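Side-chain contacts in benzoylformate Decarboxylase (Polynucleobacter necessarius, PDB 4K9Q), which probably decarboxylates benzoylformate to benzaldehyde, using thiamine diphosphate and magnesium as cofactors: residues V42-L45 against S49-A52; G398-D403 against F432-Q437; P405-L410 against R421-L426. All coordinates share one frame; numbering follows the deposited sequence.

How the contacts relate
All three contacts are buried. Contact 1, in the N-terminal cofactor-binding domain, packs the residue just after strand 40-43 against the helix that follows, and contact 3, in the C-terminal one, packs the start of strand 423-428 against the helix that precedes it; both are made almost wholly of small apolar groups. Contact 2 differs: it joins an irregular loop to the end of helix 429-434 and the residues after it, beside the cofactor, and adds backbone carbonyls, a serine hydroxyl and an aromatic ring. They meet where Ser-49 and Ala-52 of contact 1 and Ser-435 of contact 2 touch Pro-405 of contact 3. Contacts 1 and 2 also reach the second subunit; contact 3 does not.

Contact 1 (V42-L45 against S49-A52); sequences VLAL and SVVA
The apolar part of this contact centres on one methyl group, Ala-44 CB, set against the first turn of the helix that carries Ser-49 and Val-50. Its nearest partner is Val-50 CG2, at 3.7 Å. Val-50 turns its other methyl away from this meeting: CG1 stands anti to the backbone N (chi1 171°), which puts CG2 beside that nitrogen and in front of the alanine. CG1 is then directed along the other side of the residue, and the valine as a whole also packs on Val-67 and Ile-69 of strand 66-69, two places along the sheet. Ser-49 adds a looser touch through its methylene, with CB lying 4.1 Å from Ala-44 CB. Its hydroxyl takes no part here and is directed toward the loop of Ser-435.

The polar groups are dealt with by the backbone and by residues outside the pair. Ala-44 is hydrogen-bonded through its main chain to Gly-22, and its carbonyl O accepts a bond from Asn-23 ND2. Just before it, Leu-43 O is bound by Thr-441 OG1.

The contact closes the short connection from strand 40-43 to helix 47-61, with the alanine at its inner side. The strand, this helix and strand 66-69 form a beta-alpha-beta crossover that passes over strand 19-22, part of the parallel alpha/beta fold of the N-terminal domain in thiamine diphosphate enzymes.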
loop_
_atom_site.group_PDB
_atom_site.type_symbol
_atom_site.label_atom_id
_atom_site.label_comp_id
_atom_site.label_asym_id
_atom_site.label_seq_id
_atom_site.Cartn_x
_atom_site.Cartn_y
_atom_site.Cartn_z
ATOM N N VAL A 42 -4.801 29.335 11.941
ATOM C CA VAL A 42 -3.555 29.952 11.504
ATOM C C VAL A 42 -3.318 29.645 10.030
ATOM O O VAL A 42 -3.032 28.498 9.662
ATOM C CB VAL A 42 -2.347 29.440 12.325
ATOM C CG1 VAL A 42 -1.037 30.030 11.790
ATOM C CG2 VAL A 42 -2.523 29.758 13.799
ATOM N N LEU A 43 -3.425 30.671 9.188
ATOM C CA LEU A 43 -3.221 30.511 7.753
ATOM C C LEU A 43 -1.747 30.433 7.423
ATOM O O LEU A 43 -0.950 31.241 7.923
ATOM C CB LEU A 43 -3.836 31.692 6.983
ATOM C CG LEU A 43 -3.563 31.713 5.479
ATOM C CD1 LEU A 43 -4.288 30.559 4.763
ATOM C CD2 LEU A 43 -3.942 33.076 4.877
ATOM N N ALA A 44 -1.380 29.465 6.584
ATOM C CA ALA A 44 -0.099 29.546 5.886
ATOM C C ALA A 44 -0.319 29.387 4.379
ATOM O O ALA A 44 -1.322 28.810 3.940
ATOM C CB ALA A 44 0.878 28.508 6.421
ATOM N N LEU A 45 0.613 29.920 3.596
ATOM C CA LEU A 45 0.424 30.062 2.156
ATOM C C LEU A 45 0.724 28.813 1.347
ATOM O O LEU A 45 0.378 28.758 0.170
ATOM C CB LEU A 45 1.302 31.195 1.611
ATOM C CG LEU A 45 1.031 32.606 2.145
ATOM C CD1 LEU A 45 2.117 33.531 1.621
ATOM C CD2 LEU A 45 -0.357 33.084 1.731
ATOM N N SER A 49 4.583 24.526 4.836
ATOM C CA SER A 49 4.635 25.438 5.980
ATOM C C SER A 49 3.517 25.129 6.977
ATOM O O SER A 49 3.733 25.179 8.185
ATOM C CB SER A 49 4.578 26.901 5.535
ATOM O OG SER A 49 5.834 27.307 4.996
ATOM N N VAL A 50 2.326 24.813 6.472
ATOM C CA VAL A 50 1.200 24.458 7.340
ATOM C C VAL A 50 1.586 23.345 8.323
ATOM O O VAL A 50 1.415 23.477 9.539
ATOM C CB VAL A 50 -0.009 23.993 6.516
ATOM C CG1 VAL A 50 -1.088 23.423 7.435
ATOM C CG2 VAL A 50 -0.566 25.159 5.669
ATOM N N VAL A 51 2.131 22.259 7.789
ATOM C CA VAL A 51 2.486 21.112 8.617
ATOM C C VAL A 51 3.627 21.456 9.582
ATOM O O VAL A 51 3.564 21.121 10.767
ATOM C CB VAL A 51 2.834 19.898 7.748
ATOM C CG1 VAL A 51 3.425 18.759 8.602
ATOM C CG2 VAL A 51 1.575 19.415 7.030
ATOM N N ALA A 52 4.656 22.136 9.090
ATOM C CA ALA A 52 5.793 22.462 9.959
ATOM C C ALA A 52 5.439 23.444 11.094
ATOM O O ALA A 52 5.937 23.319 12.207
ATOM C CB ALA A 52 6.981 22.971 9.131
#

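Contact 2 (G398-D403 against F432-Q437); sequences GGLGWD and FQYSVQ. With TPP (thiamine diphosphate), chain D.
Leu-400 CB lies over one face of the Tyr-434 ring, displaced toward the rim, in a CH-pi contact 3.9 Å from the ring centroid and 18° off the normal. Leu-400 CD1 follows the same ring outward and reaches Tyr-434 CE1 at 3.6 Å. Thiamine diphosphate N1' approaches the ring obliquely, 3.4 Å from Tyr-434 CE2. Leu-400 CG is anti to its own carbonyl carbon (chi1 -59°), which carries the branch over the aminopyrimidine and brings CD1 within 3.4 Å of cofactor C4 in the thiazolium ring. The leucine fills the bend between the two cofactor rings, as in relatives that hold the cofactor in its V conformation.

Ser-435 OG donates to Gly-401 O at 2.7 Å, in the carbonyl plane and on a lone pair, with a C=O...donor angle of 116°. Gly-401 CA lies 3.5 Å from Tyr-434 CB; a CB on the glycine would clash with Ser-435 OG, crowd Tyr-434 CB and, at this positive phi, jam against Leu-400 O. The tyrosine OH is bonded to Asn-23 of the second subunit; an alanine in place of Tyr-434 would probably open a gap beside N1' and Leu-400 and leave OD1 of that asparagine without this partner.

The polar edge of the aminopyrimidine is read by the main chain: N4' gives an almost straight bond of 2.8 Å to Gly-398 O, and N3' accepts one from Leu-400 N at 3.1 Å. This donor-acceptor pair is likely to fix the ring's rotation in its plane, while the leucine packs over it and the tyrosine lies against N1' by van der Waals contact.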
loop_
_atom_site.group_PDB
_atom_site.type_symbol
_atom_site.label_atom_id
_atom_site.label_comp_id
_atom_site.label_asym_id
_atom_site.label_seq_id
_atom_site.Cartn_x
_atom_site.Cartn_y
_atom_site.Cartn_z
ATOM N N GLY A 398 16.371 15.640 8.469
ATOM C CA GLY A 398 17.224 16.236 7.450
ATOM C C GLY A 398 16.494 16.849 6.258
ATOM O O GLY A 398 17.138 17.314 5.313
ATOM N N GLY A 399 15.161 16.852 6.288
ATOM C CA GLY A 399 14.367 17.426 5.212
ATOM C C GLY A 399 14.263 18.943 5.262
ATOM O O GLY A 399 13.545 19.508 6.087
ATOM N N LEU A 400 14.982 19.613 4.367
ATOM C CA LEU A 400 14.978 21.065 4.338
ATOM C C LEU A 400 13.580 21.618 4.070
ATOM O O LEU A 400 12.768 20.991 3.381
ATOM C CB LEU A 400 15.966 21.576 3.286
ATOM C CG LEU A 400 17.415 21.139 3.477
ATOM C CD1 LEU A 400 18.292 21.756 2.376
ATOM C CD2 LEU A 400 17.901 21.559 4.858
ATOM N N GLY A 401 13.300 22.789 4.634
ATOM C CA GLY A 401 11.989 23.407 4.522
ATOM C C GLY A 401 11.164 23.256 5.793
ATOM O O GLY A 401 10.035 23.729 5.866
ATOM N N TRP A 402 11.724 22.596 6.802
ATOM C CA TRP A 402 10.968 22.383 8.031
ATOM C C TRP A 402 11.174 23.514 9.036
ATOM O O TRP A 402 10.217 23.984 9.652
ATOM C CB TRP A 402 11.335 21.042 8.674
ATOM C CG TRP A 402 10.504 20.737 9.884
ATOM C CD1 TRP A 402 9.244 20.202 9.901
ATOM C CD2 TRP A 402 10.866 20.961 11.250
ATOM N NE1 TRP A 402 8.807 20.073 11.197
ATOM C CE2 TRP A 402 9.783 20.532 12.044
ATOM C CE3 TRP A 402 12.000 21.487 11.880
ATOM C CZ2 TRP A 402 9.796 20.614 13.442
ATOM C CZ3 TRP A 402 12.016 21.560 13.275
ATOM C CH2 TRP A 402 10.919 21.126 14.034
ATOM N N ASP A 403 12.418 23.947 9.203
ATOM C CA ASP A 403 12.763 24.799 10.345
ATOM C C ASP A 403 12.225 26.221 10.268
ATOM O O ASP A 403 11.824 26.797 11.284
ATOM C CB ASP A 403 14.273 24.791 10.603
ATOM C CG ASP A 403 14.742 23.472 11.212
ATOM O OD1 ASP A 403 14.741 23.377 12.458
ATOM O OD2 ASP A 403 15.074 22.530 10.451
ATOM N N PHE A 432 16.665 28.318 3.321
ATOM C CA PHE A 432 15.667 29.386 3.452
ATOM C C PHE A 432 14.601 29.332 2.353
ATOM O O PHE A 432 13.444 29.676 2.589
ATOM C CB PHE A 432 16.396 30.735 3.402
ATOM C CG PHE A 432 15.597 31.911 3.918
ATOM C CD1 PHE A 432 15.418 32.106 5.283
ATOM C CD2 PHE A 432 15.095 32.857 3.039
ATOM C CE1 PHE A 432 14.718 33.212 5.752
ATOM C CE2 PHE A 432 14.402 33.968 3.504
ATOM C CZ PHE A 432 14.212 34.137 4.857
ATOM N N GLN A 433 14.991 28.891 1.155
ATOM C CA GLN A 433 14.089 28.906 -0.004
ATOM C C GLN A 433 12.965 27.878 0.023
ATOM O O GLN A 433 11.912 28.106 -0.565
ATOM C CB GLN A 433 14.881 28.687 -1.299
ATOM C CG GLN A 433 16.102 29.581 -1.448
ATOM C CD GLN A 433 15.739 31.044 -1.367
ATOM O OE1 GLN A 433 14.763 31.484 -1.983
ATOM N NE2 GLN A 433 16.499 31.806 -0.577
ATOM N N TYR A 434 13.179 26.740 0.667
ATOM C CA TYR A 434 12.221 25.639 0.507
ATOM C C TYR A 434 10.821 25.998 0.979
ATOM O O TYR A 434 9.839 25.693 0.304
ATOM C CB TYR A 434 12.705 24.352 1.198
ATOM C CG TYR A 434 13.896 23.727 0.490
ATOM C CD1 TYR A 434 15.185 24.202 0.710
ATOM C CD2 TYR A 434 13.727 22.660 -0.389
ATOM C CE1 TYR A 434 16.267 23.637 0.064
ATOM C CE2 TYR A 434 14.809 22.088 -1.039
ATOM C CZ TYR A 434 16.075 22.586 -0.808
ATOM O OH TYR A 434 17.172 22.052 -1.434
ATOM N N SER A 435 10.740 26.671 2.125
ATOM C CA SER A 435 9.458 27.032 2.712
ATOM C C SER A 435 9.442 28.509 3.070
ATOM O O SER A 435 8.935 28.902 4.112
ATOM C CB SER A 435 9.176 26.186 3.953
ATOM O OG SER A 435 9.051 24.819 3.602
ATOM N N VAL A 436 10.011 29.313 2.178
ATOM C CA VAL A 436 10.139 30.746 2.382
ATOM C C VAL A 436 8.785 31.401 2.717
ATOM O O VAL A 436 8.728 32.391 3.456
ATOM C CB VAL A 436 10.814 31.409 1.144
ATOM C CG1 VAL A 436 9.909 31.364 -0.077
ATOM C CG2 VAL A 436 11.253 32.813 1.457
ATOM N N GLN A 437 7.694 30.817 2.213
ATOM C CA GLN A 437 6.364 31.396 2.419
ATOM C C GLN A 437 5.970 31.451 3.898
ATOM O O GLN A 437 5.092 32.233 4.282
ATOM C CB GLN A 437 5.288 30.629 1.634
ATOM C CG GLN A 437 5.595 30.482 0.150
ATOM C CD GLN A 437 6.247 29.155 -0.164
ATOM O OE1 GLN A 437 7.007 28.635 0.646
ATOM N NE2 GLN A 437 5.950 28.598 -1.336
HETATM N "N1'" TPP D . 15.878 18.876 -0.559
HETATM C "C2'" TPP D . 15.286 18.661 0.676
HETATM C CM2 TPP D . 13.807 18.843 0.850
HETATM N "N3'" TPP D . 16.039 18.257 1.762
HETATM C "C4'" TPP D . 17.393 18.074 1.624
HETATM N "N4'" TPP D . 18.111 17.670 2.670
HETATM C "C5'" TPP D . 18.004 18.324 0.395
HETATM C "C6'" TPP D . 17.246 18.710 -0.709
HETATM C "C7'" TPP D . 19.490 18.121 0.243
HETATM N N3 TPP D . 20.358 19.091 0.896
HETATM C C2 TPP D . 21.019 18.876 2.095
HETATM S S1 TPP D . 21.942 20.107 2.570
HETATM C C5 TPP D . 21.546 20.961 1.256
HETATM C C4 TPP D . 20.675 20.311 0.387
HETATM C CM4 TPP D . 20.140 20.870 -0.908
HETATM C C6 TPP D . 22.187 22.314 1.122
HETATM C C7 TPP D . 21.842 23.308 2.219
HETATM O O7 TPP D . 22.330 24.545 1.753
HETATM P PA TPP D . 22.252 25.875 2.653
HETATM O O1A TPP D . 20.914 25.923 3.333
HETATM O O2A TPP D . 22.479 27.087 1.807
HETATM O O3A TPP D . 23.329 25.623 3.820
HETATM P PB TPP D . 24.933 25.622 3.717
HETATM O O1B TPP D . 25.345 24.194 3.566
HETATM O O2B TPP D . 25.432 26.198 5.023
HETATM O O3B TPP D . 25.400 26.409 2.534
#

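Contact 3 (P405-L410 against R421-L426)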
loop_
_atom_site.group_PDB
_atom_site.type_symbol
_atom_site.label_atom_id
_atom_site.label_comp_id
_atom_site.label_asym_id
_atom_site.label_seq_id
_atom_site.Cartn_x
_atom_site.Cartn_y
_atom_site.Cartn_z
ATOM N N PRO A 405 9.338 27.448 8.854
ATOM C CA PRO A 405 7.981 27.475 9.415
ATOM C C PRO A 405 7.880 26.896 10.839
ATOM O O PRO A 405 7.064 27.379 11.634
ATOM C CB PRO A 405 7.150 26.673 8.399
ATOM C CG PRO A 405 8.155 25.857 7.624
ATOM C CD PRO A 405 9.425 26.659 7.609
ATOM N N ALA A 406 8.698 25.910 11.188
ATOM C CA ALA A 406 8.594 25.359 12.544
ATOM C C ALA A 406 8.892 26.432 13.598
ATOM O O ALA A 406 8.277 26.445 14.677
ATOM C CB ALA A 406 9.503 24.144 12.729
ATOM N N ALA A 407 9.814 27.337 13.273
ATOM C CA ALA A 407 10.140 28.461 14.146
ATOM C C ALA A 407 8.904 29.293 14.458
ATOM O O ALA A 407 8.715 29.729 15.596
ATOM C CB ALA A 407 11.212 29.338 13.514
ATOM N N VAL A 408 8.075 29.523 13.442
ATOM C CA VAL A 408 6.827 30.256 13.645
ATOM C C VAL A 408 5.927 29.496 14.613
ATOM O O VAL A 408 5.294 30.091 15.478
ATOM C CB VAL A 408 6.081 30.531 12.315
ATOM C CG1 VAL A 408 4.704 31.124 12.587
ATOM C CG2 VAL A 408 6.899 31.463 11.416
ATOM N N GLY A 409 5.866 28.176 14.463
ATOM C CA GLY A 409 5.046 27.373 15.352
ATOM C C GLY A 409 5.559 27.409 16.786
ATOM O O GLY A 409 4.772 27.482 17.735
ATOM N N LEU A 410 6.881 27.347 16.947
ATOM C CA LEU A 410 7.504 27.432 18.268
ATOM C C LEU A 410 7.191 28.792 18.897
ATOM O O LEU A 410 6.876 28.878 20.087
ATOM C CB LEU A 410 9.027 27.201 18.182
ATOM C CG LEU A 410 9.414 25.738 17.884
ATOM C CD1 LEU A 410 10.851 25.608 17.367
ATOM C CD2 LEU A 410 9.180 24.856 19.119
ATOM N N ARG A 421 9.565 33.878 24.887
ATOM C CA ARG A 421 10.950 33.963 24.456
ATOM C C ARG A 421 11.009 34.240 22.954
ATOM O O ARG A 421 10.190 33.717 22.198
ATOM C CB ARG A 421 11.672 32.646 24.744
ATOM C CG ARG A 421 11.804 32.318 26.218
ATOM C CD ARG A 421 12.388 30.923 26.399
ATOM N NE ARG A 421 11.453 29.895 25.951
ATOM C CZ ARG A 421 11.765 28.612 25.817
ATOM N NH1 ARG A 421 12.994 28.206 26.089
ATOM N NH2 ARG A 421 10.853 27.735 25.410
ATOM N N PRO A 422 11.984 35.047 22.509
ATOM C CA PRO A 422 12.178 35.204 21.063
ATOM C C PRO A 422 12.696 33.902 20.455
ATOM O O PRO A 422 13.429 33.177 21.124
ATOM C CB PRO A 422 13.240 36.303 20.962
ATOM C CG PRO A 422 13.962 36.258 22.264
ATOM C CD PRO A 422 12.938 35.852 23.293
ATOM N N VAL A 423 12.306 33.601 19.220
ATOM C CA VAL A 423 12.835 32.419 18.545
ATOM C C VAL A 423 13.882 32.857 17.528
ATOM O O VAL A 423 13.548 33.469 16.514
ATOM C CB VAL A 423 11.732 31.623 17.829
ATOM C CG1 VAL A 423 12.330 30.402 17.116
ATOM C CG2 VAL A 423 10.640 31.208 18.821
ATOM N N VAL A 424 15.145 32.552 17.806
ATOM C CA VAL A 424 16.231 32.931 16.913
ATOM C C VAL A 424 16.536 31.751 15.996
ATOM O O VAL A 424 16.792 30.640 16.463
ATOM C CB VAL A 424 17.481 33.301 17.715
ATOM C CG1 VAL A 424 18.629 33.650 16.790
ATOM C CG2 VAL A 424 17.174 34.486 18.637
ATOM N N THR A 425 16.498 31.985 14.691
ATOM C CA THR A 425 16.546 30.883 13.722
ATOM C C THR A 425 17.726 31.046 12.754
ATOM O O THR A 425 17.769 32.007 11.973
ATOM C CB THR A 425 15.198 30.790 12.961
ATOM O OG1 THR A 425 14.121 30.732 13.911
ATOM C CG2 THR A 425 15.153 29.546 12.087
ATOM N N LEU A 426 18.679 30.115 12.812
ATOM C CA LEU A 426 19.900 30.177 12.004
ATOM C C LEU A 426 19.660 29.423 10.700
ATOM O O LEU A 426 19.501 28.201 10.714
ATOM C CB LEU A 426 21.058 29.528 12.762
ATOM C CG LEU A 426 21.261 29.990 14.213
ATOM C CD1 LEU A 426 22.334 29.151 14.935
ATOM C CD2 LEU A 426 21.573 31.483 14.285
#
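Ala-407 CB points from helix 403-417 straight at the strand and sits between two of its side chains, Val-423 and Thr-425, which face the helix from the same side of the sheet. The helix segment runs nearly antiparallel to the strand segment, at 169°, with the axes 8.9 Å apart. That close spacing goes with the small alanine where the two run closest.

Val-423 presents both methyls to the helix. CG1, anti to the backbone N (chi1 179°), meets Ala-407 CB at 3.9 Å, while CG2 leans the other way, toward the next turn of the helix, and approaches Leu-410 CB at 4.4 Å. Leu-410 meets the strand through its backbone C and its CB; the residue also packs on Val-370 of the adjacent strand. On the other side of the alanine, Thr-425 turns its hydroxyl rather than its methyl inward, so that OG1 lies 3.3 Å from Ala-407 CB and CG2 stands back at 4.2 Å. Val-449 of strand 449-455 touches both Ala-407 and Thr-425.

Just before the strand, Arg-421 forms a salt bridge with Glu-414, further along the same helix.

Between these two segments the helix rests on the sheet by van der Waals contact, with the salt bridge reaching beyond them. Thr-425 OG1 is buried without a hydrogen-bond partner in the model, so cohesion here probably comes from apolar burial and not from directed bonds.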